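Local coordinates for protein glutaminase 1 (Escherichia coli, PDB 1U60) that catalyses the hydrolysis of L-glutamine to L-glutamate and ammonium, as a homotetrameric enzyme related in fold to the beta-lactamases, at residues Ala122-Ile127 and Asp190-Gln195; Leu208-Ala213 and Val217-His222. All coordinates share one frame; numbering follows the deposited sequence.

Interaction 1 (Ala122-Ile127 and Asp190-Gln195)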
loop_
_atom_site.group_PDB
_atom_site.type_symbol
_atom_site.label_atom_id
_atom_site.label_comp_id
_atom_site.label_asym_id
_atom_site.label_seq_id
_atom_site.Cartn_x
_atom_site.Cartn_y
_atom_site.Cartn_z
ATOM N N ALA A 122 14.589 -2.296 -14.938
ATOM C CA ALA A 122 14.722 -0.847 -15.232
ATOM C C ALA A 122 15.487 -0.113 -14.136
ATOM O O ALA A 122 16.357 0.743 -14.455
ATOM C CB ALA A 122 13.410 -0.230 -15.475
ATOM N N THR A 123 15.259 -0.491 -12.873
ATOM C CA THR A 123 15.949 0.143 -11.735
ATOM C C THR A 123 17.454 -0.272 -11.782
ATOM O O THR A 123 18.351 0.546 -11.584
ATOM C CB THR A 123 15.300 -0.240 -10.452
ATOM O OG1 THR A 123 13.880 0.123 -10.481
ATOM C CG2 THR A 123 15.941 0.495 -9.265
ATOM N N THR A 124 17.740 -1.550 -12.039
ATOM C CA THR A 124 19.112 -1.996 -12.228
ATOM C C THR A 124 19.809 -1.188 -13.335
ATOM O O THR A 124 20.969 -0.828 -13.175
ATOM C CB THR A 124 19.114 -3.493 -12.548
ATOM O OG1 THR A 124 18.665 -4.244 -11.417
ATOM C CG2 THR A 124 20.520 -4.029 -12.827
ATOM N N SER A 125 19.101 -0.857 -14.408
ATOM C CA SER A 125 19.664 -0.099 -15.523
ATOM C C SER A 125 19.871 1.389 -15.219
ATOM O O SER A 125 20.631 2.061 -15.947
ATOM C CB SER A 125 18.749 -0.200 -16.773
ATOM O OG SER A 125 17.635 0.703 -16.719
ATOM N N LEU A 126 19.172 1.880 -14.202
ATOM C CA LEU A 126 19.181 3.287 -13.745
ATOM C C LEU A 126 20.363 3.642 -12.851
ATOM O O LEU A 126 20.706 4.822 -12.756
ATOM C CB LEU A 126 17.866 3.603 -13.004
ATOM C CG LEU A 126 17.518 5.039 -12.605
ATOM C CD1 LEU A 126 17.654 6.012 -13.760
ATOM C CD2 LEU A 126 16.125 5.106 -11.989
ATOM N N ILE A 127 20.982 2.643 -12.209
ATOM C CA ILE A 127 22.165 2.790 -11.335
ATOM C C ILE A 127 23.292 3.520 -12.088
ATOM O O ILE A 127 23.485 3.266 -13.265
ATOM C CB ILE A 127 22.594 1.272 -10.899
ATOM C CG1 ILE A 127 21.520 0.718 -10.004
ATOM C CG2 ILE A 127 23.973 1.085 -10.254
ATOM C CD1 ILE A 127 21.023 1.642 -9.105
ATOM N N ASP A 190 21.650 -9.039 -17.513
ATOM C CA ASP A 190 22.725 -9.779 -16.894
ATOM C C ASP A 190 22.860 -9.361 -15.414
ATOM O O ASP A 190 22.889 -10.203 -14.544
ATOM C CB ASP A 190 24.007 -9.493 -17.694
ATOM C CG ASP A 190 25.287 -10.035 -17.072
ATOM O OD1 ASP A 190 25.299 -10.836 -16.084
ATOM O OD2 ASP A 190 26.381 -9.671 -17.549
ATOM N N VAL A 191 22.958 -8.078 -15.150
ATOM C CA VAL A 191 23.226 -7.648 -13.774
ATOM C C VAL A 191 22.041 -7.959 -12.878
ATOM O O VAL A 191 22.224 -8.361 -11.739
ATOM C CB VAL A 191 23.664 -6.207 -13.700
ATOM C CG1 VAL A 191 23.902 -5.772 -12.286
ATOM C CG2 VAL A 191 24.975 -6.067 -14.488
ATOM N N TYR A 192 20.844 -7.786 -13.421
ATOM C CA TYR A 192 19.632 -8.114 -12.669
ATOM C C TYR A 192 19.682 -9.606 -12.242
ATOM O O TYR A 192 19.382 -9.969 -11.105
ATOM C CB TYR A 192 18.348 -7.818 -13.472
ATOM C CG TYR A 192 17.162 -8.272 -12.658
ATOM C CD1 TYR A 192 16.825 -7.589 -11.505
ATOM C CD2 TYR A 192 16.480 -9.463 -12.943
ATOM C CE1 TYR A 192 15.832 -7.996 -10.706
ATOM C CE2 TYR A 192 15.437 -9.884 -12.112
ATOM C CZ TYR A 192 15.136 -9.134 -10.990
ATOM O OH TYR A 192 14.191 -9.523 -10.078
ATOM N N THR A 193 20.087 -10.472 -13.172
ATOM C CA THR A 193 20.242 -11.902 -12.893
ATOM C C THR A 193 21.267 -12.178 -11.786
ATOM O O THR A 193 20.995 -12.935 -10.857
ATOM C CB THR A 193 20.622 -12.622 -14.181
ATOM O OG1 THR A 193 19.591 -12.372 -15.148
ATOM C CG2 THR A 193 20.648 -14.106 -13.979
ATOM N N ARG A 194 22.398 -11.500 -11.861
ATOM C CA ARG A 194 23.444 -11.584 -10.823
ATOM C C ARG A 194 22.918 -11.179 -9.473
ATOM O O ARG A 194 23.174 -11.867 -8.487
ATOM C CB ARG A 194 24.666 -10.717 -11.151
ATOM C CG ARG A 194 25.394 -11.118 -12.427
ATOM C CD ARG A 194 26.663 -10.324 -12.631
ATOM N NE ARG A 194 27.074 -10.146 -14.022
ATOM C CZ ARG A 194 28.223 -9.547 -14.393
ATOM N NH1 ARG A 194 29.082 -9.118 -13.485
ATOM N NH2 ARG A 194 28.512 -9.383 -15.664
ATOM N N GLN A 195 22.202 -10.056 -9.408
ATOM C CA GLN A 195 21.783 -9.519 -8.107
ATOM C C GLN A 195 20.819 -10.459 -7.387
ATOM O O GLN A 195 20.749 -10.509 -6.147
ATOM C CB GLN A 195 21.222 -8.116 -8.247
ATOM C CG GLN A 195 19.759 -8.054 -8.657
ATOM C CD GLN A 195 19.203 -6.673 -8.694
ATOM O OE1 GLN A 195 18.015 -6.447 -8.283
ATOM N NE2 GLN A 195 19.946 -5.761 -9.207
#

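Interaction 2 (Leu208-Ala213 and Val217-His222)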
loop_
_atom_site.group_PDB
_atom_site.type_symbol
_atom_site.label_atom_id
_atom_site.label_comp_id
_atom_site.label_asym_id
_atom_site.label_seq_id
_atom_site.Cartn_x
_atom_site.Cartn_y
_atom_site.Cartn_z
ATOM N N LEU A 208 19.094 -6.448 6.738
ATOM C CA LEU A 208 18.592 -5.557 5.687
ATOM C C LEU A 208 17.381 -4.813 6.234
ATOM O O LEU A 208 17.310 -3.577 6.118
ATOM C CB LEU A 208 18.222 -6.346 4.452
ATOM C CG LEU A 208 17.356 -5.644 3.360
ATOM C CD1 LEU A 208 17.990 -4.358 2.834
ATOM C CD2 LEU A 208 17.042 -6.560 2.209
ATOM N N GLY A 209 16.460 -5.537 6.851
ATOM C CA GLY A 209 15.298 -4.908 7.476
ATOM C C GLY A 209 15.630 -3.888 8.556
ATOM O O GLY A 209 15.007 -2.830 8.619
ATOM N N ALA A 210 16.609 -4.220 9.406
ATOM C CA ALA A 210 16.996 -3.393 10.504
ATOM C C ALA A 210 17.716 -2.123 10.013
ATOM O O ALA A 210 17.558 -1.061 10.586
ATOM C CB ALA A 210 17.857 -4.137 11.453
ATOM N N THR A 211 18.433 -2.229 8.917
ATOM C CA THR A 211 19.078 -1.066 8.332
ATOM C C THR A 211 18.000 -0.083 7.876
ATOM O O THR A 211 18.102 1.130 8.116
ATOM C CB THR A 211 20.002 -1.472 7.199
ATOM O OG1 THR A 211 21.070 -2.314 7.710
ATOM C CG2 THR A 211 20.615 -0.220 6.578
ATOM N N LEU A 212 16.941 -0.604 7.253
ATOM C CA LEU A 212 15.852 0.241 6.839
ATOM C C LEU A 212 15.123 0.761 8.080
ATOM O O LEU A 212 14.794 1.963 8.163
ATOM C CB LEU A 212 14.940 -0.540 5.922
ATOM C CG LEU A 212 15.511 -1.032 4.595
ATOM C CD1 LEU A 212 14.514 -1.997 3.870
ATOM C CD2 LEU A 212 15.918 0.149 3.674
ATOM N N ALA A 213 14.870 -0.087 9.082
ATOM C CA ALA A 213 14.158 0.370 10.277
ATOM C C ALA A 213 14.923 1.509 11.007
ATOM O O ALA A 213 14.297 2.379 11.601
ATOM C CB ALA A 213 13.900 -0.809 11.265
ATOM N N VAL A 217 20.849 3.226 8.690
ATOM C CA VAL A 217 22.058 2.864 9.449
ATOM C C VAL A 217 22.033 1.378 9.759
ATOM O O VAL A 217 21.100 0.903 10.400
ATOM C CB VAL A 217 22.155 3.642 10.793
ATOM C CG1 VAL A 217 23.373 3.245 11.614
ATOM C CG2 VAL A 217 22.223 5.163 10.551
ATOM N N ASN A 218 23.039 0.664 9.298
ATOM C CA ASN A 218 23.201 -0.765 9.628
ATOM C C ASN A 218 23.625 -0.878 11.102
ATOM O O ASN A 218 24.704 -0.390 11.481
ATOM C CB ASN A 218 24.223 -1.441 8.696
ATOM C CG ASN A 218 24.376 -2.929 9.016
ATOM O OD1 ASN A 218 24.356 -3.333 10.190
ATOM N ND2 ASN A 218 24.542 -3.757 7.979
ATOM N N PRO A 219 22.747 -1.408 11.958
ATOM C CA PRO A 219 23.021 -1.383 13.406
ATOM C C PRO A 219 24.092 -2.393 13.835
ATOM O O PRO A 219 24.516 -2.359 14.996
ATOM C CB PRO A 219 21.643 -1.654 14.030
ATOM C CG PRO A 219 20.943 -2.570 13.018
ATOM C CD PRO A 219 21.458 -2.088 11.664
ATOM N N LEU A 220 24.537 -3.291 12.945
ATOM C CA LEU A 220 25.569 -4.261 13.297
ATOM C C LEU A 220 26.955 -3.752 12.935
ATOM O O LEU A 220 27.915 -4.053 13.628
ATOM C CB LEU A 220 25.337 -5.628 12.648
ATOM C CG LEU A 220 23.998 -6.272 13.030
ATOM C CD1 LEU A 220 23.895 -7.668 12.414
ATOM C CD2 LEU A 220 23.681 -6.307 14.533
ATOM N N THR A 221 27.047 -2.978 11.851
ATOM C CA THR A 221 28.314 -2.417 11.410
ATOM C C THR A 221 28.404 -0.950 11.839
ATOM O O THR A 221 29.424 -0.343 11.580
ATOM C CB THR A 221 28.466 -2.496 9.875
ATOM O OG1 THR A 221 27.349 -1.840 9.238
ATOM C CG2 THR A 221 28.382 -3.929 9.389
ATOM N N HIS A 222 27.324 -0.382 12.403
ATOM C CA HIS A 222 27.301 1.013 12.907
ATOM C C HIS A 222 27.744 1.948 11.798
ATOM O O HIS A 222 28.695 2.751 11.968
ATOM C CB HIS A 222 28.227 1.201 14.142
ATOM C CG HIS A 222 28.051 0.144 15.188
ATOM N ND1 HIS A 222 28.808 -1.006 15.221
ATOM C CD2 HIS A 222 27.194 0.055 16.234
ATOM C CE1 HIS A 222 28.402 -1.773 16.221
ATOM N NE2 HIS A 222 27.436 -1.145 16.860
#

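Interaction 1 (Ala122-Ile127 and Asp190-Gln195)
V191 meets T124 methyl to methyl: its CG1 lies 3.8 Å from T124 CG2, the two short side chains slanting across one another. V191 also packs against V132 and I139 of helix 132-147. At Y192 the same methyl, T124 CG2, rests 3.8 Å from the backbone N, while T124 OG1 comes up in the plane of the phenol ring, at its edge, 3.8 Å from CD1. T124 touches V191, Y192 and Q195, and its side chain alone carries this side of the contact. The helices 117-126 and 185-195 belong to the helical part of the glutaminase fold, and their short segments cross at 105° with axes 9.4 Å apart. Y192 is a predicted substrate-binding residue, and its side chain lies close to those of N117 and N168, two others. One turn further on, Q195 CG is tucked between its backbone N and carbonyl carbon (chi1 83°), and the straight chain beyond brings the amide alongside T124, the two side chains running opposite ways, with NE2 3.0 Å from T124 OG1. T124 OG1 is hydrogen-bonded to A120 O of its own helix; at the other corner of the amide, Q195 OE1 is hydrogen-bonded to S68 OG.

Interaction 2 (Leu208-Ala213 and Val217-His222)
T211 sits at the centre of this contact, and most of what it makes is van der Waals packing against backbone. Its OG1 presses on N218, 3.3 Å from CA and 3.4 Å from CB, and its CG2 lies over the peptide leading into that residue, 3.7 Å from N218 N. With OG1 beside the backbone N (chi1 -63°) and CG2 anti to it, the hydroxyl can turn back to its own helix, where T207 O is its stronger partner; L146 O is a second, and the one proton is probably shared or alternates between the two carbonyls. The apolar side-chain contact is A210 CB against the proline ring, 3.8 Å from P219 CG.

A single weak polar contact joins the backbones: T211 CA points its hydrogen almost straight at V217 O, a CA-H...O contact of 3.5 Å with 167° at the hydrogen. All this belongs to a tight helix-to-strand connection, in which helix 202-213 ends, three residues pass, and the chain turns back and crosses the helix flank as strand 217-218, the first arm of a small antiparallel hairpin with strand 223-224.

Within 217-222, side-chain hydrogen bonds shape the turn. N218 OD1 accepts from L220 N at 2.8 Å, in the carbonyl plane, which makes an Asx turn, and from T221 N, which approaches from well above that plane. N218 CG stands anti to its N (chi1 -179°), which brings OD1 to those two donors. The opposite end of the amide, ND2, donates to Q145 O, so both ends of this buried group are engaged.

Overall arrangement
Interactions 1 and 2 follow one another along the chain, the first closing at Q195 before helix 202-213 carries the second. Their centres are about 23 Å apart and their nearest atoms about 10 Å, so they do not touch. Helix 68-80 links them: T124 packs on T72 and Y192 on K69, while L208 and L212 reach C71 and V70. Helix 132-147 is a second shared neighbour, lying against V191 and supplying Q145 O and L146 O to N218 and T211. Interaction 1 borders the predicted substrate site through Y192; interaction 2 lies away from it, where L208, L212 and A213 pack on strand 265-270 of the five-stranded sheet.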